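Local coordinates for protein transcriptional activator of comK gene (Bacillus halodurans, PDB 2HQB) that probably activates the comK gene as a membrane-anchored lipoprotein of the BMP family, related to the substrate-binding proteins of ABC transporters, at residues 132-137 and 162-167. Residues are numbered along the deposited sequence; the frame is centred on the assembly and turned at random.
Sequences IAAFPW and GEWTDA
Trp164 lays its indole over the methyl group of Ala134 and the rim of the Phe135 ring, both of which meet the same face; the broad indole is large enough to take the two together. The methyl serves the six-membered ring: Ala134 CB lies 3.9 Å from that ring's centroid and only 15° off its normal, a CH-pi contact for which a short, apolar side chain is well suited because the flat indole can settle close to the backbone. Phe135 serves the five-membered part in an offset edge-to-face pair, with centroids 5.0 Å apart and planes at 73°, its flat ring presenting C-H groups to the indole. Its CE1 leads, and the nearby Trp164 NE1 lies near the plane of the phenyl ring. With CG beside the backbone N and anti to the carbonyl carbon (chi1 -38°), Phe135 reaches across although its CB does not start out toward the partner.

These residues follow two neighbouring parallel strands, 128-133 and 155-160, joined by a beta-alpha-beta crossover through helix 139-150. The contact joins two loops at the C-terminal ends of strands in one lobe of a type I periplasmic-binding-protein fold; in relatives, such loops line the cleft between lobes. Trp137 extends the aromatic group: its CH2 comes to the edge of the indole, 3.9 Å from Trp164 CZ2, with the two side chains crossing at about a right angle. The carbonyl O of Gly162 lies obliquely near Phe135 CE2, a polar neighbour for an aromatic C-H. Beyond Trp164, Asp166 is the N-cap of helix 167-178, its OD1 accepting a hydrogen bond from Lys169 N.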
loop_
_atom_site.group_PDB
_atom_site.type_symbol
_atom_site.label_atom_id
_atom_site.label_comp_id
_atom_site.label_asym_id
_atom_site.label_seq_id
_atom_site.Cartn_x
_atom_site.Cartn_y
_atom_site.Cartn_z
ATOM N N ILE A 132 -7.294 13.385 0.214
ATOM C CA ILE A 132 -8.671 12.859 0.183
ATOM C C ILE A 132 -8.486 11.370 0.544
ATOM O O ILE A 132 -8.141 10.542 -0.295
ATOM C CB ILE A 132 -9.325 12.942 -1.211
ATOM C CG1 ILE A 132 -9.375 14.387 -1.681
ATOM C CG2 ILE A 132 -10.732 12.345 -1.160
ATOM C CD1 ILE A 132 -10.065 14.598 -3.044
ATOM N N ALA A 133 -8.662 11.044 1.809
ATOM C CA ALA A 133 -8.486 9.676 2.245
ATOM C C ALA A 133 -9.814 9.068 2.643
ATOM O O ALA A 133 -10.865 9.711 2.539
ATOM C CB ALA A 133 -7.522 9.616 3.400
ATOM N N ALA A 134 -9.767 7.821 3.101
ATOM C CA ALA A 134 -10.984 7.125 3.477
ATOM C C ALA A 134 -11.226 7.270 4.959
ATOM O O ALA A 134 -12.323 7.647 5.389
ATOM C CB ALA A 134 -10.878 5.652 3.088
ATOM N N PHE A 135 -10.192 6.988 5.743
ATOM C CA PHE A 135 -10.315 7.075 7.186
ATOM C C PHE A 135 -9.133 7.752 7.863
ATOM O O PHE A 135 -7.997 7.701 7.382
ATOM C CB PHE A 135 -10.489 5.690 7.793
ATOM C CG PHE A 135 -11.332 4.781 6.982
ATOM C CD1 PHE A 135 -10.749 3.892 6.084
ATOM C CD2 PHE A 135 -12.715 4.792 7.112
ATOM C CE1 PHE A 135 -11.539 3.026 5.331
ATOM C CE2 PHE A 135 -13.509 3.930 6.359
ATOM C CZ PHE A 135 -12.923 3.052 5.476
ATOM N N PRO A 136 -9.394 8.358 9.026
ATOM C CA PRO A 136 -8.451 9.084 9.877
ATOM C C PRO A 136 -7.276 8.243 10.378
ATOM O O PRO A 136 -6.163 8.756 10.570
ATOM C CB PRO A 136 -9.327 9.559 11.008
ATOM C CG PRO A 136 -10.682 9.624 10.397
ATOM C CD PRO A 136 -10.733 8.360 9.631
ATOM N N TRP A 137 -7.519 6.954 10.577
ATOM C CA TRP A 137 -6.465 6.088 11.047
ATOM C C TRP A 137 -5.387 5.773 10.000
ATOM O O TRP A 137 -4.463 5.012 10.260
ATOM C CB TRP A 137 -7.061 4.804 11.591
ATOM C CG TRP A 137 -7.910 4.042 10.630
ATOM C CD1 TRP A 137 -9.278 3.981 10.601
ATOM C CD2 TRP A 137 -7.451 3.194 9.584
ATOM N NE1 TRP A 137 -9.690 3.138 9.604
ATOM C CE2 TRP A 137 -8.588 2.644 8.963
ATOM C CE3 TRP A 137 -6.182 2.847 9.108
ATOM C CZ2 TRP A 137 -8.498 1.769 7.893
ATOM C CZ3 TRP A 137 -6.094 1.985 8.055
ATOM C CH2 TRP A 137 -7.244 1.450 7.453
ATOM N N GLY A 162 -16.155 8.357 2.957
ATOM C CA GLY A 162 -16.604 7.357 3.903
ATOM C C GLY A 162 -15.838 6.049 3.757
ATOM O O GLY A 162 -15.581 5.367 4.738
ATOM N N GLU A 163 -15.523 5.679 2.507
ATOM C CA GLU A 163 -14.794 4.437 2.206
ATOM C C GLU A 163 -13.775 4.462 1.048
ATOM O O GLU A 163 -13.372 5.524 0.583
ATOM C CB GLU A 163 -15.772 3.289 1.972
ATOM C CG GLU A 163 -15.013 1.986 1.672
ATOM C CD GLU A 163 -15.790 0.745 1.992
ATOM O OE1 GLU A 163 -16.983 0.704 1.588
ATOM O OE2 GLU A 163 -15.199 -0.173 2.633
ATOM N N TRP A 164 -13.355 3.287 0.592
ATOM C CA TRP A 164 -12.366 3.196 -0.470
ATOM C C TRP A 164 -12.866 3.139 -1.908
ATOM O O TRP A 164 -12.084 3.305 -2.840
ATOM C CB TRP A 164 -11.482 1.977 -0.282
ATOM C CG TRP A 164 -11.048 1.693 1.088
ATOM C CD1 TRP A 164 -11.664 0.887 1.986
ATOM C CD2 TRP A 164 -9.833 2.132 1.702
ATOM N NE1 TRP A 164 -10.900 0.777 3.126
ATOM C CE2 TRP A 164 -9.775 1.539 2.976
ATOM C CE3 TRP A 164 -8.793 2.972 1.300
ATOM C CZ2 TRP A 164 -8.723 1.761 3.846
ATOM C CZ3 TRP A 164 -7.758 3.189 2.160
ATOM C CH2 TRP A 164 -7.724 2.591 3.424
ATOM N N THR A 165 -14.151 2.912 -2.106
ATOM C CA THR A 165 -14.651 2.792 -3.456
ATOM C C THR A 165 -15.610 3.868 -3.913
ATOM O O THR A 165 -16.106 3.800 -5.049
ATOM C CB THR A 165 -15.355 1.470 -3.609
ATOM O OG1 THR A 165 -16.331 1.347 -2.561
ATOM C CG2 THR A 165 -14.378 0.344 -3.489
ATOM N N ASP A 166 -15.874 4.858 -3.064
ATOM C CA ASP A 166 -16.810 5.923 -3.427
ATOM C C ASP A 166 -16.213 7.050 -4.314
ATOM O O ASP A 166 -15.999 8.171 -3.846
ATOM C CB ASP A 166 -17.386 6.529 -2.156
ATOM C CG ASP A 166 -18.712 7.210 -2.390
ATOM O OD1 ASP A 166 -18.922 7.682 -3.539
ATOM O OD2 ASP A 166 -19.530 7.272 -1.431
ATOM N N ALA A 167 -15.981 6.766 -5.589
ATOM C CA ALA A 167 -15.396 7.739 -6.488
ATOM C C ALA A 167 -16.217 9.012 -6.549
ATOM O O ALA A 167 -15.703 10.113 -6.786
ATOM C CB ALA A 167 -15.255 7.144 -7.897
#